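Leucine aminopeptidase 2, chloroplastic (Streptomyces sp. BC16019, PDB 5LHJ) is a metalloaminopeptidase of the M17 family that acts in bottromycin maturation, probably removing unsubstituted N-terminal amino acids from peptides. Local coordinates at residues A36-C41 with V76-G81; A95-S100 with L110-A115; L222-L227 with A351-R356; G269-P274 with I339-N344; D333-E338 with Q449-A454. One frame throughout, in Å; residues are numbered along the deposited sequence. Where two conformers were deposited one is given.

Interaction 1 (A36-C41 with V76-G81); sequences ADVVAC and VVLNVG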
# COMPACT_ATOMS: atom_id res chain seq x y z
N ALA A 36 -12.17 -58.06 -5.19
CA ALA A 36 -11.99 -56.63 -5.34
C ALA A 36 -13.20 -56.06 -6.08
O ALA A 36 -13.64 -56.61 -7.08
CB ALA A 36 -10.70 -56.33 -6.09
N ASP A 37 -13.76 -54.97 -5.57
CA ASP A 37 -14.81 -54.26 -6.29
C ASP A 37 -14.19 -53.53 -7.47
O ASP A 37 -14.81 -53.43 -8.51
CB ASP A 37 -15.52 -53.25 -5.39
CG ASP A 37 -16.21 -53.91 -4.23
OD1 ASP A 37 -16.74 -55.03 -4.39
OD2 ASP A 37 -16.21 -53.31 -3.13
N VAL A 38 -12.96 -53.03 -7.28
CA VAL A 38 -12.22 -52.30 -8.31
C VAL A 38 -10.79 -52.84 -8.42
O VAL A 38 -10.13 -53.10 -7.40
CB VAL A 38 -12.18 -50.78 -8.01
CG1 VAL A 38 -11.45 -50.02 -9.12
CG2 VAL A 38 -13.58 -50.23 -7.83
N VAL A 39 -10.33 -53.01 -9.66
CA VAL A 39 -8.94 -53.37 -9.96
C VAL A 39 -8.35 -52.28 -10.85
O VAL A 39 -8.95 -51.95 -11.88
CB VAL A 39 -8.86 -54.72 -10.69
CG1 VAL A 39 -7.42 -55.02 -11.11
CG2 VAL A 39 -9.40 -55.84 -9.81
N ALA A 40 -7.20 -51.75 -10.46
CA ALA A 40 -6.49 -50.73 -11.24
C ALA A 40 -5.32 -51.36 -11.98
O ALA A 40 -4.39 -51.87 -11.35
CB ALA A 40 -6.00 -49.62 -10.34
N CYS A 41 -5.36 -51.24 -13.31
CA CYS A 41 -4.38 -51.83 -14.23
C CYS A 41 -3.49 -50.71 -14.76
O CYS A 41 -4.01 -49.74 -15.33
CB CYS A 41 -5.15 -52.47 -15.39
SG CYS A 41 -4.16 -53.22 -16.70
N VAL A 76 -15.44 -53.55 -11.48
CA VAL A 76 -14.93 -52.39 -12.21
C VAL A 76 -13.43 -52.55 -12.44
O VAL A 76 -12.71 -53.05 -11.57
CB VAL A 76 -15.20 -51.09 -11.40
CG1 VAL A 76 -14.52 -49.87 -12.02
CG2 VAL A 76 -16.70 -50.87 -11.23
N VAL A 77 -12.98 -52.14 -13.63
CA VAL A 77 -11.56 -52.05 -13.96
C VAL A 77 -11.24 -50.58 -14.22
O VAL A 77 -12.00 -49.89 -14.90
CB VAL A 77 -11.21 -52.93 -15.18
CG1 VAL A 77 -9.84 -52.57 -15.76
CG2 VAL A 77 -11.27 -54.40 -14.82
N LEU A 78 -10.13 -50.11 -13.63
CA LEU A 78 -9.56 -48.81 -13.97
C LEU A 78 -8.33 -49.03 -14.82
O LEU A 78 -7.39 -49.69 -14.39
CB LEU A 78 -9.16 -48.03 -12.73
CG LEU A 78 -10.19 -47.81 -11.63
CD1 LEU A 78 -9.53 -47.06 -10.49
CD2 LEU A 78 -11.41 -47.09 -12.14
N ASN A 79 -8.34 -48.51 -16.04
CA ASN A 79 -7.11 -48.36 -16.80
C ASN A 79 -6.43 -47.05 -16.41
O ASN A 79 -7.05 -45.97 -16.48
CB ASN A 79 -7.37 -48.44 -18.29
CG ASN A 79 -7.63 -49.88 -18.75
OD1 ASN A 79 -6.87 -50.80 -18.42
ND2 ASN A 79 -8.71 -50.07 -19.48
N VAL A 80 -5.17 -47.15 -16.00
CA VAL A 80 -4.44 -46.03 -15.40
C VAL A 80 -3.16 -45.79 -16.18
O VAL A 80 -2.33 -46.69 -16.31
CB VAL A 80 -4.12 -46.30 -13.92
CG1 VAL A 80 -3.48 -45.08 -13.28
CG2 VAL A 80 -5.39 -46.72 -13.18
N GLY A 81 -3.00 -44.57 -16.68
CA GLY A 81 -1.85 -44.24 -17.51
C GLY A 81 -0.53 -44.17 -16.74
O GLY A 81 -0.47 -43.61 -15.65
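Val38 to Cys41 run beside Val76 to Asn79 as parallel neighbouring strands, their axes 4.6 Å apart at closest approach and 21° off parallel. Five backbone hydrogen bonds join them. Asp37 O starts the series by accepting from Val76 N; Val39 and Cys41 then each turn both N and O toward the partner strand. Val39 O takes Leu78 N at 2.8 Å, and Cys41 N meets Leu78 O at 2.8 Å in a bond that is almost straight at the hydrogen, 176°. Val38 and Ala40 direct their own N and O groups to the other side, toward Thr109, Arg111 and Asp113.

The side chains alternate between the two faces of the sheet. On the face of Val38, Ala40, Val76 and Leu78, the two valines lie side by side, Val38 CG2 being 4.0 Å from Val76 CB. With CG1 anti to the backbone N (chi1 -178°), Val38 sets this methyl 3.6 Å from Leu78 CG. Branched side chains suit these extended positions, whereas Ala40 is small where helix 90-102 comes down on the sheet; its CB still meets Val80 CG2 at 4.1 Å. Phe52 and Arg56 of a neighbouring subunit pack on Val76 and Leu78. On the opposite face Asn79 OD1 stands 3.9 Å from Cys41 CB and has a weak hydrogen bond from Arg43.

Such in-register parallel pairing in the middle of a mixed sheet, with a helix over one face, is typical of an alpha/beta fold, here the N-terminal, macro-like domain of the cytosol aminopeptidase family.

Interaction 2 (A95-S100 with L110-A115); sequences AAAAAS and LRLDLA
Ser100 and Ala97 of helix 90-102 meet Leu112 and Leu114 in a beta-alpha-beta crossover: the helix leads from strand 76-81 to strand 109-112, passing strand 38-43 that lies between them, and runs nearly antiparallel to 110-112 at 163°. Ser100 shows how the helix settles on the sheet. Its CB rests against Leu112 CD2 at 3.7 Å. From there chi1 of -60° puts OG beside the backbone N and sends it back along the helix, where it donates to Ala96 O at 2.8 Å. Ala96 O also accepts Ser100 N, the two donors arriving from opposite faces of its carbonyl plane. The hydroxyl is thus satisfied within its own helix, and a serine can sit in this apolar interface, its OG lying 3.8 Å from Leu114 CD1 and touching Val80 CG2 as well.

The small side chains of Ala96 and Ala97 let the leucines come close to the helix backbone. Val131 of helix 124-139 also packs against Ala97, Leu112 and Leu114. Leu114 lays its CD1 against the helix: it touches Ala96 CB and Ala97 CB, both at 4.0 Å, and comes within 3.5 Å of Ala97 N.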
# COMPACT_ATOMS: atom_id res chain seq x y z
N ALA A 95 2.23 -41.10 -8.41
CA ALA A 95 1.12 -40.30 -8.94
C ALA A 95 -0.03 -41.14 -9.52
O ALA A 95 -1.20 -40.80 -9.34
CB ALA A 95 1.62 -39.31 -9.99
N ALA A 96 0.30 -42.22 -10.24
CA ALA A 96 -0.73 -43.12 -10.79
C ALA A 96 -1.53 -43.81 -9.70
O ALA A 96 -2.74 -43.99 -9.84
CB ALA A 96 -0.11 -44.15 -11.73
N ALA A 97 -0.87 -44.20 -8.61
CA ALA A 97 -1.56 -44.83 -7.49
C ALA A 97 -2.51 -43.84 -6.82
O ALA A 97 -3.64 -44.19 -6.46
CB ALA A 97 -0.56 -45.36 -6.47
N ALA A 98 -2.08 -42.59 -6.65
CA ALA A 98 -2.95 -41.57 -6.06
C ALA A 98 -4.17 -41.29 -6.95
O ALA A 98 -5.29 -41.16 -6.45
CB ALA A 98 -2.17 -40.29 -5.79
N ALA A 99 -3.96 -41.23 -8.26
CA ALA A 99 -5.07 -41.06 -9.22
C ALA A 99 -6.07 -42.22 -9.17
O ALA A 99 -7.28 -42.01 -9.30
CB ALA A 99 -4.54 -40.90 -10.64
N SER A 100 -5.56 -43.44 -9.02
CA SER A 100 -6.38 -44.64 -8.89
C SER A 100 -7.30 -44.58 -7.68
O SER A 100 -8.51 -44.85 -7.79
CB SER A 100 -5.51 -45.91 -8.80
OG SER A 100 -4.70 -46.05 -9.95
N LEU A 110 -10.30 -52.15 -3.18
CA LEU A 110 -9.52 -51.76 -4.35
C LEU A 110 -8.22 -52.55 -4.40
O LEU A 110 -7.49 -52.58 -3.41
CB LEU A 110 -9.21 -50.25 -4.30
CG LEU A 110 -8.17 -49.71 -5.29
CD1 LEU A 110 -8.65 -49.86 -6.72
CD2 LEU A 110 -7.86 -48.26 -4.95
N ARG A 111 -7.93 -53.19 -5.53
CA ARG A 111 -6.64 -53.85 -5.74
C ARG A 111 -5.88 -53.07 -6.81
O ARG A 111 -6.37 -52.93 -7.93
CB ARG A 111 -6.81 -55.31 -6.18
CG ARG A 111 -5.49 -56.07 -6.12
CD ARG A 111 -5.61 -57.50 -6.60
NE ARG A 111 -5.65 -57.61 -8.06
CZ ARG A 111 -6.61 -58.20 -8.77
NH1 ARG A 111 -7.66 -58.81 -8.21
NH2 ARG A 111 -6.51 -58.22 -10.10
N LEU A 112 -4.71 -52.55 -6.44
CA LEU A 112 -3.82 -51.88 -7.38
C LEU A 112 -2.84 -52.90 -7.96
O LEU A 112 -2.03 -53.47 -7.22
CB LEU A 112 -3.02 -50.78 -6.66
CG LEU A 112 -3.88 -49.77 -5.89
CD1 LEU A 112 -3.01 -48.84 -5.07
CD2 LEU A 112 -4.76 -49.00 -6.85
N ASP A 113 -2.94 -53.13 -9.27
CA ASP A 113 -1.97 -53.96 -9.99
C ASP A 113 -0.87 -53.15 -10.66
O ASP A 113 -0.07 -53.70 -11.41
CB ASP A 113 -2.69 -54.83 -11.03
CG ASP A 113 -3.59 -55.91 -10.42
OD1 ASP A 113 -3.66 -56.03 -9.18
OD2 ASP A 113 -4.23 -56.65 -11.18
N LEU A 114 -0.78 -51.85 -10.35
CA LEU A 114 0.13 -50.94 -11.06
C LEU A 114 1.60 -51.36 -11.00
O LEU A 114 2.33 -51.20 -11.98
CB LEU A 114 0.01 -49.51 -10.51
CG LEU A 114 -1.36 -48.83 -10.50
CD1 LEU A 114 -1.22 -47.46 -9.86
CD2 LEU A 114 -1.99 -48.70 -11.87
N ALA A 115 2.04 -51.88 -9.85
CA ALA A 115 3.46 -52.24 -9.68
C ALA A 115 3.86 -53.48 -10.49
O ALA A 115 5.06 -53.77 -10.61
CB ALA A 115 3.79 -52.44 -8.21

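Interaction 3 (L222-L227 with A351-R356); sequences LGLTGL and ADVLVR
Asp352 OD2 accepts from Gly226 N at 2.9 Å, is hydrogen-bonded to His331 ND1, and accepts a hydrogen bond from a water 2.8 Å away. The Gly226 donor stands well above the carboxylate plane, 50° out of it. The same water accepts from Leu227 N at 2.8 Å, extending the aspartate's hold to the next amide, while OD1 has its own partner in Leu332 N. These amides open helix 225-231, and a negative charge beside them would probably be favoured by the helix dipole. Glycine is fitting at 226, since a CB there would collide with OD2.

Leu224, just before the helix, is the centre of an inverse gamma turn. The Leu224 and Asp352 side chains run antiparallel past one another, CD2 of the leucine lying 3.7 Å from Asp352 CB and its CD1 facing Val353 CG2 at 4.3 Å. Gly223 supplies the positive phi (74°) with which the chain leaves the preceding helix.

Farther along, Arg356 stretches out, fully extended from CG to NE, to a salt bridge with Glu242. Leu222 CD1 covers one face of its guanidinium. A second water lies in the plane of that group, bridging Arg356 NH1 and Leu222 O.

Asp352 thus joins the start of helix 225-231, directly and through water, to helix 345-358 of the M17 catalytic domain, whose first residue is the manganese ligand Glu345.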
# COMPACT_ATOMS: atom_id res chain seq x y z
N LEU A 222 17.25 -25.03 31.07
CA LEU A 222 17.99 -25.39 29.87
C LEU A 222 18.61 -24.19 29.17
O LEU A 222 19.51 -24.37 28.37
CB LEU A 222 17.10 -26.15 28.88
CG LEU A 222 16.40 -27.40 29.39
CD1 LEU A 222 15.73 -28.09 28.21
CD2 LEU A 222 17.37 -28.34 30.09
N GLY A 223 18.15 -22.98 29.49
CA GLY A 223 18.76 -21.77 28.95
C GLY A 223 18.45 -21.52 27.48
O GLY A 223 19.24 -20.86 26.77
N LEU A 224 17.29 -22.01 27.02
CA LEU A 224 16.83 -21.79 25.64
C LEU A 224 16.13 -20.43 25.59
O LEU A 224 14.90 -20.33 25.53
CB LEU A 224 15.89 -22.93 25.20
CG LEU A 224 16.46 -24.36 25.32
CD1 LEU A 224 15.45 -25.41 24.91
CD2 LEU A 224 17.74 -24.52 24.53
N THR A 225 16.95 -19.38 25.61
CA THR A 225 16.50 -18.01 25.80
C THR A 225 15.62 -17.51 24.67
O THR A 225 14.67 -16.78 24.89
CB THR A 225 17.69 -17.03 25.92
OG1 THR A 225 18.69 -17.61 26.78
CG2 THR A 225 17.24 -15.70 26.49
N GLY A 226 15.97 -17.91 23.45
CA GLY A 226 15.20 -17.50 22.28
C GLY A 226 13.77 -18.03 22.34
O GLY A 226 12.81 -17.29 22.13
N LEU A 227 13.64 -19.31 22.66
CA LEU A 227 12.32 -19.95 22.81
C LEU A 227 11.46 -19.25 23.86
O LEU A 227 10.30 -18.92 23.60
CB LEU A 227 12.49 -21.43 23.16
CG LEU A 227 11.21 -22.21 23.51
CD1 LEU A 227 10.21 -22.23 22.37
CD2 LEU A 227 11.60 -23.63 23.90
N ALA A 351 18.12 -21.07 17.48
CA ALA A 351 19.52 -20.77 17.84
C ALA A 351 20.02 -21.58 19.03
O ALA A 351 20.98 -22.34 18.94
CB ALA A 351 19.68 -19.28 18.11
N ASP A 352 19.32 -21.46 20.16
CA ASP A 352 19.79 -22.12 21.39
C ASP A 352 19.65 -23.63 21.31
O ASP A 352 20.45 -24.36 21.89
CB ASP A 352 19.02 -21.59 22.60
CG ASP A 352 19.02 -20.09 22.65
OD1 ASP A 352 20.00 -19.54 23.18
OD2 ASP A 352 18.09 -19.44 22.10
N VAL A 353 18.66 -24.10 20.57
CA VAL A 353 18.49 -25.55 20.40
C VAL A 353 19.65 -26.13 19.57
O VAL A 353 20.13 -27.22 19.87
CB VAL A 353 17.12 -25.89 19.77
CG1 VAL A 353 16.97 -27.40 19.59
CG2 VAL A 353 16.00 -25.33 20.65
N LEU A 354 20.12 -25.40 18.56
CA LEU A 354 21.31 -25.84 17.80
C LEU A 354 22.57 -25.88 18.67
O LEU A 354 23.40 -26.78 18.51
CB LEU A 354 21.53 -24.94 16.58
CG LEU A 354 20.52 -25.13 15.44
CD1 LEU A 354 20.64 -23.99 14.44
CD2 LEU A 354 20.72 -26.47 14.75
N VAL A 355 22.69 -24.94 19.60
CA VAL A 355 23.81 -24.96 20.57
C VAL A 355 23.70 -26.25 21.39
O VAL A 355 24.66 -27.02 21.48
CB VAL A 355 23.82 -23.72 21.50
CG1 VAL A 355 24.93 -23.84 22.56
CG2 VAL A 355 24.01 -22.42 20.70
N ARG A 356 22.53 -26.49 21.96
CA ARG A 356 22.31 -27.67 22.79
C ARG A 356 22.54 -28.96 22.00
O ARG A 356 23.18 -29.90 22.50
CB ARG A 356 20.90 -27.64 23.39
CG ARG A 356 20.61 -28.78 24.36
CD ARG A 356 19.19 -28.76 24.90
NE ARG A 356 18.87 -30.02 25.58
CZ ARG A 356 19.24 -30.34 26.82
NH1 ARG A 356 19.95 -29.51 27.59
NH2 ARG A 356 18.88 -31.53 27.31
O HOH W 1 20.72 -26.76 27.43
O HOH W 2 15.79 -21.04 22.07

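Interaction 4 (G269-P274 with I339-N344); sequences GLSLKP and ITHTDN
Ser271 and Thr342 exchange hydrogen bonds: Ser271 N donates to Thr342 OG1 at 2.8 Å, and Thr342 N donates to Ser271 OG at 3.0 Å, nearly straight at 172°. Thr342 OG1, placed between its backbone N and carbonyl carbon (chi1 66°), is also hydrogen-bonded to Gly268 O. Gly269 beside it lacks a side chain; a CB would run into this oxygen.

The type I turn from His341 to Asn344 carries Asp343, a ligand of the second manganese ion of the M17 site. No metal is bound in this chain, and Lys273 NZ sits between two metal ligands, making salt bridges to both: Asp343 OD1, met on its syn lone pair at 2.8 Å, and Asp266. Asp343 OD2 is hydrogen-bonded to a glycerol, probably from the crystallisation liquor.

Asp343 N donates to His341 ND1 at 3.2 Å, in the ring plane, while Ser271 CB makes a CH-pi contact over one face, 3.7 Å from the ring centroid. Replacing His341 by an alanine would probably leave Asp343 N without that acceptor and open a gap beside Ser271 CB. At the ring edge Leu272 O lies 3.4 Å from His341 CE1, and a water donates to Ser271 O at 3.0 Å.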
# COMPACT_ATOMS: atom_id res chain seq x y z
N GLY A 269 3.89 -11.50 15.67
CA GLY A 269 4.19 -10.70 16.86
C GLY A 269 3.84 -9.23 16.66
O GLY A 269 3.04 -8.90 15.78
N LEU A 270 4.49 -8.36 17.43
CA LEU A 270 4.21 -6.92 17.39
C LEU A 270 4.50 -6.27 16.03
O LEU A 270 3.82 -5.32 15.65
CB LEU A 270 5.03 -6.18 18.46
CG LEU A 270 4.75 -6.48 19.93
CD1 LEU A 270 5.64 -5.61 20.80
CD2 LEU A 270 3.29 -6.26 20.29
N SER A 271 5.51 -6.77 15.32
CA SER A 271 5.90 -6.23 14.01
C SER A 271 4.90 -6.55 12.91
O SER A 271 4.90 -5.86 11.88
CB SER A 271 7.27 -6.76 13.58
OG SER A 271 8.29 -6.37 14.47
N LEU A 272 4.07 -7.58 13.10
CA LEU A 272 3.10 -8.08 12.11
C LEU A 272 3.74 -8.85 10.94
O LEU A 272 4.95 -8.73 10.70
CB LEU A 272 2.21 -6.96 11.55
CG LEU A 272 1.66 -5.88 12.49
CD1 LEU A 272 0.90 -4.82 11.70
CD2 LEU A 272 0.79 -6.53 13.55
N LYS A 273 2.93 -9.62 10.22
CA LYS A 273 3.36 -10.28 8.98
C LYS A 273 3.08 -9.33 7.80
O LYS A 273 2.25 -8.43 7.92
CB LYS A 273 2.63 -11.61 8.80
CG LYS A 273 2.94 -12.62 9.91
CD LYS A 273 2.53 -14.05 9.61
CE LYS A 273 3.56 -14.79 8.79
NZ LYS A 273 4.71 -15.29 9.58
N PRO A 274 3.76 -9.52 6.65
CA PRO A 274 3.48 -8.71 5.44
C PRO A 274 2.06 -8.82 4.89
O PRO A 274 1.45 -9.88 5.00
CB PRO A 274 4.48 -9.26 4.42
CG PRO A 274 5.63 -9.72 5.25
CD PRO A 274 5.02 -10.28 6.51
N ILE A 339 16.62 -8.11 18.23
CA ILE A 339 15.34 -8.34 17.56
C ILE A 339 14.97 -7.10 16.77
O ILE A 339 14.46 -6.11 17.31
CB ILE A 339 14.21 -8.72 18.56
CG1 ILE A 339 14.62 -9.90 19.45
CG2 ILE A 339 12.90 -9.01 17.80
CD1 ILE A 339 14.99 -11.17 18.71
N THR A 340 15.23 -7.13 15.47
CA THR A 340 14.86 -6.02 14.60
C THR A 340 13.51 -6.20 13.91
O THR A 340 12.97 -5.24 13.36
CB THR A 340 15.96 -5.76 13.57
OG1 THR A 340 16.22 -6.96 12.85
CG2 THR A 340 17.27 -5.31 14.27
N HIS A 341 12.96 -7.42 13.92
CA HIS A 341 11.63 -7.69 13.38
C HIS A 341 11.10 -8.93 14.09
O HIS A 341 11.74 -9.98 14.04
CB HIS A 341 11.70 -7.90 11.84
CG HIS A 341 10.39 -7.73 11.13
ND1 HIS A 341 9.29 -8.51 11.42
CD2 HIS A 341 9.99 -6.88 10.16
CE1 HIS A 341 8.27 -8.15 10.66
NE2 HIS A 341 8.66 -7.15 9.89
N THR A 342 9.94 -8.81 14.76
CA THR A 342 9.39 -9.93 15.54
C THR A 342 8.84 -11.09 14.69
O THR A 342 8.58 -12.17 15.23
CB THR A 342 8.31 -9.47 16.54
OG1 THR A 342 7.16 -8.99 15.83
CG2 THR A 342 8.85 -8.40 17.47
N ASP A 343 8.62 -10.87 13.40
CA ASP A 343 8.23 -11.94 12.47
C ASP A 343 9.37 -12.89 12.06
O ASP A 343 9.10 -13.97 11.51
CB ASP A 343 7.54 -11.37 11.23
CG ASP A 343 6.79 -12.41 10.41
OD1 ASP A 343 6.18 -13.35 10.98
OD2 ASP A 343 6.79 -12.29 9.16
N ASN A 344 10.64 -12.55 12.35
CA ASN A 344 11.76 -13.48 12.12
C ASN A 344 12.11 -14.20 13.43
O ASN A 344 13.26 -14.24 13.87
CB ASN A 344 12.98 -12.78 11.53
CG ASN A 344 12.85 -12.54 10.03
OD1 ASN A 344 11.85 -12.91 9.39
ND2 ASN A 344 13.87 -11.91 9.44
O HOH W 3 5.44 -6.27 8.97

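Interaction 5 (D333-E338 with Q449-A454); sequences DGTTTE and QDFVAA
Asp333 and Phe451 lie on two turns that face each other without backbone bonds between them, their CA atoms 7.6 Å apart. The first turn leads through Gly334, whose positive phi (85°) suits glycine, into strand 336-338; the second is a type I turn, Gln449 to Val452, starting on the last residue of helix 440-449.

The Phe451 ring does most of the touching. Its CD1 comes within 3.6 Å of Asp333 OD2, the side chains crossing at about a right angle with carboxylate and ring planes 29° apart. CE1 meets Thr335 OG1 at 3.6 Å, and Thr337 OG1 approaches CZ at the ring edge.

Asp333 is fixed by an Asx turn. With CG set between backbone N and carbonyl carbon (chi1 67°), OD1 accepts from Thr335 N at 3.0 Å, from above the carboxylate plane, and from Thr335 OG1 at 2.7 Å on the syn side. OD2 is left to face the second turn, where a water donates to it at 2.6 Å and to Asp450 O at 3.0 Å. A leucine in place of Asp333 is likely to leave Thr335 N without its acceptor and break the water link to Asp450 O.

Ala351, Leu354 and Val355 of helix 345-358 also pack on Phe451, and His331 meets it edge-to-face. Thr337 OG1 bonds His331 NE2, while the Asp450 carboxylate forms salt bridges with Arg421 and Arg431.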
# COMPACT_ATOMS: atom_id res chain seq x y z
N ASP A 333 25.04 -19.98 24.13
CA ASP A 333 26.48 -19.88 23.88
C ASP A 333 27.10 -18.54 24.29
O ASP A 333 28.28 -18.30 24.02
CB ASP A 333 26.82 -20.19 22.41
CG ASP A 333 26.29 -19.14 21.42
OD1 ASP A 333 25.60 -18.18 21.82
OD2 ASP A 333 26.56 -19.30 20.21
N GLY A 334 26.32 -17.68 24.94
CA GLY A 334 26.79 -16.36 25.38
C GLY A 334 26.71 -15.25 24.36
O GLY A 334 26.94 -14.08 24.72
N THR A 335 26.39 -15.56 23.10
CA THR A 335 26.29 -14.53 22.06
C THR A 335 24.91 -13.88 22.08
O THR A 335 23.98 -14.41 22.67
CB THR A 335 26.59 -15.08 20.64
OG1 THR A 335 25.56 -15.99 20.21
CG2 THR A 335 27.92 -15.76 20.60
N THR A 336 24.80 -12.73 21.43
CA THR A 336 23.61 -11.90 21.53
C THR A 336 22.97 -11.64 20.18
O THR A 336 23.65 -11.47 19.17
CB THR A 336 23.90 -10.57 22.23
OG1 THR A 336 24.92 -9.86 21.51
CG2 THR A 336 24.34 -10.80 23.65
N THR A 337 21.64 -11.57 20.18
CA THR A 337 20.87 -11.21 18.99
C THR A 337 19.94 -10.06 19.30
O THR A 337 19.21 -10.09 20.29
CB THR A 337 20.02 -12.41 18.51
OG1 THR A 337 20.88 -13.50 18.16
CG2 THR A 337 19.15 -12.05 17.32
N GLU A 338 19.96 -9.07 18.41
CA GLU A 338 19.04 -7.95 18.44
C GLU A 338 17.80 -8.27 17.62
O GLU A 338 17.92 -8.66 16.45
CB GLU A 338 19.70 -6.70 17.87
CG GLU A 338 18.83 -5.46 17.96
CD GLU A 338 19.41 -4.24 17.25
OE1 GLU A 338 20.33 -4.37 16.41
OE2 GLU A 338 18.89 -3.14 17.52
N GLN A 449 23.87 -21.04 11.21
CA GLN A 449 25.20 -21.63 11.16
C GLN A 449 26.07 -21.21 12.36
O GLN A 449 26.85 -22.03 12.85
CB GLN A 449 25.90 -21.26 9.85
CG GLN A 449 27.22 -21.99 9.63
CD GLN A 449 27.85 -21.67 8.28
OE1 GLN A 449 27.61 -20.61 7.70
NE2 GLN A 449 28.66 -22.60 7.77
N ASP A 450 25.92 -19.96 12.81
CA ASP A 450 26.67 -19.40 13.96
C ASP A 450 26.52 -20.26 15.23
O ASP A 450 27.40 -20.26 16.10
CB ASP A 450 26.14 -18.00 14.36
CG ASP A 450 26.42 -16.87 13.36
OD1 ASP A 450 27.22 -16.98 12.41
OD2 ASP A 450 25.78 -15.80 13.56
N PHE A 451 25.41 -20.97 15.36
CA PHE A 451 25.09 -21.67 16.61
C PHE A 451 25.46 -23.15 16.59
O PHE A 451 25.29 -23.82 17.60
CB PHE A 451 23.61 -21.48 16.91
CG PHE A 451 23.26 -20.05 17.15
CD1 PHE A 451 23.50 -19.46 18.38
CD2 PHE A 451 22.75 -19.26 16.12
CE1 PHE A 451 23.19 -18.12 18.60
CE2 PHE A 451 22.46 -17.92 16.32
CZ PHE A 451 22.67 -17.35 17.56
N VAL A 452 25.95 -23.65 15.47
CA VAL A 452 26.34 -25.06 15.36
C VAL A 452 27.80 -25.14 15.76
O VAL A 452 28.65 -24.47 15.18
CB VAL A 452 26.15 -25.61 13.93
CG1 VAL A 452 26.51 -27.09 13.87
CG2 VAL A 452 24.71 -25.41 13.48
N ALA A 453 28.08 -25.96 16.77
CA ALA A 453 29.43 -26.06 17.33
C ALA A 453 30.46 -26.42 16.27
O ALA A 453 30.19 -27.20 15.36
CB ALA A 453 29.47 -27.08 18.46
N ALA A 454 31.65 -25.84 16.43
CA ALA A 454 32.77 -26.02 15.49
C ALA A 454 33.01 -27.49 15.21
O ALA A 454 33.03 -28.31 16.13
CB ALA A 454 34.03 -25.39 16.07
O HOH W 4 27.27 -18.02 18.02

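Overall arrangement
The five contacts fall into two groups on opposite sides of the chain's centre. Interactions 1 and 2 lie in the N-terminal domain, with centres 8 Å apart; strand 38-43 joins them, Ala40 O facing Asp113 N at 2.8 Å. Interactions 3, 4 and 5 belong to the catalytic domain, interaction 3 about 53 Å from interaction 1 between centres. Interactions 3 and 5 touch, Phe451 packing on the helix that carries Asp352. Interaction 4 holds the manganese ligand Asp343, 20 Å from interaction 3 between centres. Loop 339-344 links strand 336-338 to helix 345-358. Gly226 (interaction 3) and the Thr337 side chain (interaction 5) lie about 8 and 10 Å from the Glu345 side chain.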